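Local coordinates for possible protein of nuclear scaffold (Encephalitozoon cuniculi, PDB 3KAE) that forms the homodimeric tetratricopeptide-repeat N-terminal domain of Cdc27, a subunit of the anaphase-promoting complex, and probably mediates its self-association, at residues 64-69 with 114-119. Numbering follows the deposited sequence.
Sequences SKYYES and EFFESL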
ATOM      1  N   SER C  64     -13.379   5.025  -8.449  1.00 46.00           N
ATOM      2  CA  SER C  64     -13.264   3.717  -9.086  1.00 62.65           C
ATOM      3  C   SER C  64     -12.429   3.840 -10.340  1.00 46.32           C
ATOM      4  O   SER C  64     -11.550   3.023 -10.588  1.00 52.07           O
ATOM      5  CB  SER C  64     -14.654   3.099  -9.389  1.00 58.96           C
ATOM      6  OG  SER C  64     -15.088   3.338 -10.724  1.00 58.60           O
ATOM      7  N   LYS C  65     -12.713   4.871 -11.133  1.00 57.47           N
ATOM      8  CA  LYS C  65     -11.974   5.120 -12.371  1.00 56.45           C
ATOM      9  C   LYS C  65     -10.519   5.460 -12.074  1.00 54.83           C
ATOM     10  O   LYS C  65      -9.618   5.075 -12.809  1.00 61.98           O
ATOM     11  CB  LYS C  65     -12.640   6.225 -13.184  1.00 51.87           C
ATOM     12  CG  LYS C  65     -13.902   5.769 -13.883  1.00 61.58           C
ATOM     13  CD  LYS C  65     -13.607   4.605 -14.811  1.00 79.57           C
ATOM     14  CE  LYS C  65     -14.863   4.157 -15.541  1.00 90.95           C
ATOM     15  NZ  LYS C  65     -14.631   2.981 -16.428  1.00 89.06           N
ATOM     16  N   TYR C  66     -10.294   6.150 -10.967  1.00 51.05           N
ATOM     17  CA  TYR C  66      -8.925   6.426 -10.538  1.00 55.64           C
ATOM     18  C   TYR C  66      -8.143   5.138 -10.217  1.00 47.69           C
ATOM     19  O   TYR C  66      -7.067   4.904 -10.775  1.00 49.58           O
ATOM     20  CB  TYR C  66      -8.901   7.420  -9.371  1.00 55.29           C
ATOM     21  CG  TYR C  66      -7.507   7.848  -9.003  1.00 63.01           C
ATOM     22  CD1 TYR C  66      -6.772   8.687  -9.831  1.00 50.90           C
ATOM     23  CD2 TYR C  66      -6.913   7.392  -7.840  1.00 58.15           C
ATOM     24  CE1 TYR C  66      -5.491   9.047  -9.508  1.00 49.84           C
ATOM     25  CE2 TYR C  66      -5.644   7.765  -7.500  1.00 59.81           C
ATOM     26  CZ  TYR C  66      -4.937   8.588  -8.342  1.00 53.91           C
ATOM     27  OH  TYR C  66      -3.675   8.944  -7.987  1.00 48.64           O
ATOM     28  N   TYR C  67      -8.684   4.292  -9.339  1.00 47.11           N
ATOM     29  CA  TYR C  67      -8.021   3.013  -9.038  1.00 39.49           C
ATOM     30  C   TYR C  67      -7.943   2.131 -10.286  1.00 41.79           C
ATOM     31  O   TYR C  67      -7.019   1.339 -10.461  1.00 47.93           O
ATOM     32  CB  TYR C  67      -8.702   2.279  -7.864  1.00 43.00           C
ATOM     33  CG  TYR C  67      -8.165   2.769  -6.555  1.00 37.66           C
ATOM     34  CD1 TYR C  67      -8.736   3.854  -5.912  1.00 45.01           C
ATOM     35  CD2 TYR C  67      -7.045   2.194  -5.992  1.00 36.13           C
ATOM     36  CE1 TYR C  67      -8.214   4.331  -4.723  1.00 41.47           C
ATOM     37  CE2 TYR C  67      -6.513   2.675  -4.806  1.00 34.81           C
ATOM     38  CZ  TYR C  67      -7.099   3.744  -4.183  1.00 35.02           C
ATOM     39  OH  TYR C  67      -6.586   4.204  -2.982  1.00 35.59           O
ATOM     40  N   GLU C  68      -8.904   2.301 -11.174  1.00 42.65           N
ATOM     41  CA  GLU C  68      -8.868   1.563 -12.394  1.00 44.09           C
ATOM     42  C   GLU C  68      -7.607   1.921 -13.169  1.00 63.62           C
ATOM     43  O   GLU C  68      -6.858   1.034 -13.597  1.00 48.02           O
ATOM     44  CB  GLU C  68     -10.112   1.887 -13.216  1.00 52.60           C
ATOM     45  CG  GLU C  68     -10.510   0.799 -14.152  1.00 56.85           C
ATOM     46  CD  GLU C  68     -11.827   1.092 -14.839  1.00 66.68           C
ATOM     47  OE1 GLU C  68     -12.884   1.118 -14.163  1.00 78.29           O
ATOM     48  OE2 GLU C  68     -11.795   1.294 -16.063  1.00 80.02           O
ATOM     49  N   SER C  69      -7.375   3.227 -13.331  1.00 57.45           N
ATOM     50  CA  SER C  69      -6.174   3.735 -13.988  1.00 51.08           C
ATOM     51  C   SER C  69      -4.902   3.235 -13.298  1.00 50.07           C
ATOM     52  O   SER C  69      -3.966   2.803 -13.963  1.00 40.53           O
ATOM     53  CB  SER C  69      -6.186   5.264 -14.028  1.00 64.26           C
ATOM     54  OG  SER C  69      -5.244   5.746 -14.982  1.00 71.87           O
ATOM     55  N   GLU C 114      -4.621  17.949  -9.758  1.00 53.64           N
ATOM     56  CA  GLU C 114      -3.168  17.791  -9.837  1.00 55.04           C
ATOM     57  C   GLU C 114      -2.807  16.321 -10.010  1.00 58.94           C
ATOM     58  O   GLU C 114      -2.011  15.964 -10.879  1.00 42.48           O
ATOM     59  CB  GLU C 114      -2.478  18.328  -8.581  1.00 57.03           C
ATOM     60  CG  GLU C 114      -3.225  19.435  -7.883  1.00 84.58           C
ATOM     61  CD  GLU C 114      -3.970  18.967  -6.650  1.00 73.80           C
ATOM     62  OE1 GLU C 114      -3.310  18.516  -5.692  1.00 77.51           O
ATOM     63  OE2 GLU C 114      -5.210  19.090  -6.630  1.00 70.16           O
ATOM     64  N   PHE C 115      -3.411  15.472  -9.173  1.00 51.97           N
ATOM     65  CA  PHE C 115      -3.158  14.028  -9.191  1.00 45.81           C
ATOM     66  C   PHE C 115      -3.512  13.335 -10.512  1.00 40.30           C
ATOM     67  O   PHE C 115      -2.785  12.449 -10.950  1.00 48.06           O
ATOM     68  CB  PHE C 115      -3.875  13.366  -8.013  1.00 48.94           C
ATOM     69  CG  PHE C 115      -3.302  13.746  -6.695  1.00 51.01           C
ATOM     70  CD1 PHE C 115      -2.137  13.142  -6.238  1.00 39.13           C
ATOM     71  CD2 PHE C 115      -3.883  14.743  -5.938  1.00 49.99           C
ATOM     72  CE1 PHE C 115      -1.598  13.500  -5.029  1.00 37.12           C
ATOM     73  CE2 PHE C 115      -3.331  15.124  -4.734  1.00 48.58           C
ATOM     74  CZ  PHE C 115      -2.194  14.493  -4.275  1.00 42.59           C
ATOM     75  N   PHE C 116      -4.607  13.757 -11.143  1.00 48.26           N
ATOM     76  CA  PHE C 116      -5.020  13.212 -12.442  1.00 59.51           C
ATOM     77  C   PHE C 116      -4.097  13.662 -13.583  1.00 55.08           C
ATOM     78  O   PHE C 116      -3.685  12.854 -14.412  1.00 46.82           O
ATOM     79  CB  PHE C 116      -6.474  13.599 -12.773  1.00 53.33           C
ATOM     80  CG  PHE C 116      -7.433  13.412 -11.629  1.00 74.15           C
ATOM     81  CD1 PHE C 116      -7.496  12.206 -10.943  1.00 67.33           C
ATOM     82  CD2 PHE C 116      -8.287  14.434 -11.248  1.00 79.68           C
ATOM     83  CE1 PHE C 116      -8.382  12.032  -9.900  1.00 61.33           C
ATOM     84  CE2 PHE C 116      -9.181  14.259 -10.200  1.00 69.55           C
ATOM     85  CZ  PHE C 116      -9.225  13.062  -9.525  1.00 60.54           C
ATOM     86  N   GLU C 117      -3.787  14.955 -13.624  1.00 47.49           N
ATOM     87  CA  GLU C 117      -2.884  15.507 -14.645  1.00 55.82           C
ATOM     88  C   GLU C 117      -1.482  14.924 -14.518  1.00 59.51           C
ATOM     89  O   GLU C 117      -0.812  14.672 -15.516  1.00 53.66           O
ATOM     90  CB  GLU C 117      -2.824  17.033 -14.547  1.00 54.59           C
ATOM     91  CG  GLU C 117      -4.153  17.721 -14.839  1.00 56.60           C
ATOM     92  CD  GLU C 117      -4.564  17.601 -16.290  1.00 68.54           C
ATOM     93  OE1 GLU C 117      -3.742  17.126 -17.101  1.00 79.16           O
ATOM     94  OE2 GLU C 117      -5.705  17.990 -16.620  1.00 68.80           O
ATOM     95  N   SER C 118      -1.056  14.698 -13.277  1.00 51.57           N
ATOM     96  CA  SER C 118       0.242  14.098 -13.011  1.00 47.56           C
ATOM     97  C   SER C 118       0.307  12.677 -13.553  1.00 56.02           C
ATOM     98  O   SER C 118       1.244  12.315 -14.268  1.00 44.53           O
ATOM     99  CB  SER C 118       0.534  14.107 -11.508  1.00 39.52           C
ATOM    100  OG  SER C 118       1.695  13.351 -11.221  1.00 48.24           O
ATOM    101  N   LEU C 119      -0.704  11.883 -13.210  1.00 52.83           N
ATOM    102  CA  LEU C 119      -0.793  10.499 -13.648  1.00 54.43           C
ATOM    103  C   LEU C 119      -0.941  10.460 -15.161  1.00 43.31           C
ATOM    104  O   LEU C 119      -0.345   9.635 -15.839  1.00 44.03           O
ATOM    105  CB  LEU C 119      -1.988   9.830 -12.957  1.00 66.51           C
ATOM    106  CG  LEU C 119      -2.044   8.321 -12.676  1.00 73.04           C
ATOM    107  CD1 LEU C 119      -2.925   7.609 -13.666  1.00 74.20           C
ATOM    108  CD2 LEU C 119      -0.647   7.670 -12.597  1.00 55.76           C
TER
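Two helices of the tetratricopeptide-repeat array, 62-74 and 113-126, meet through Tyr66, Ser69, Phe115, Phe116 and Leu119. The axes of segments 64-69 and 114-119 run 28° from parallel and come no closer than 11.9 Å, so side chains do the bridging. Tyr66 CD1 lies 3.7 Å from Phe116 CE1, in the plane of the phenylalanine ring and at its edge. With planes at 70° and centroids 5.8 Å apart, the rings form an oblique aromatic pair. The CB of Tyr66 already points toward the other helix, and with CG anti to the backbone N (chi1 -173°) the ring carries on across to it.

Near-parallel packing of helices separated in sequence by an antiparallel partner is what a TPR superhelix shows. Here helix 78-89 intervenes, and its Leu85 touches both Ser69 and Leu119. One turn further along, Leu119 CD1 comes to 3.3 Å from Ser69 OG and 4.0 Å from Ser69 CB. The hydroxyl is hydrogen-bonded to the carbonyl of Ala81 in helix 78-89.

The pair also faces the homodimer interface. Tyr66 OH, 4.4 Å from Phe115 CB, is hydrogen-bonded to the carbonyl of Tyr15 of the second subunit. The Tyr15 ring of that subunit meets Tyr66 edge-to-face and stacks with Phe115.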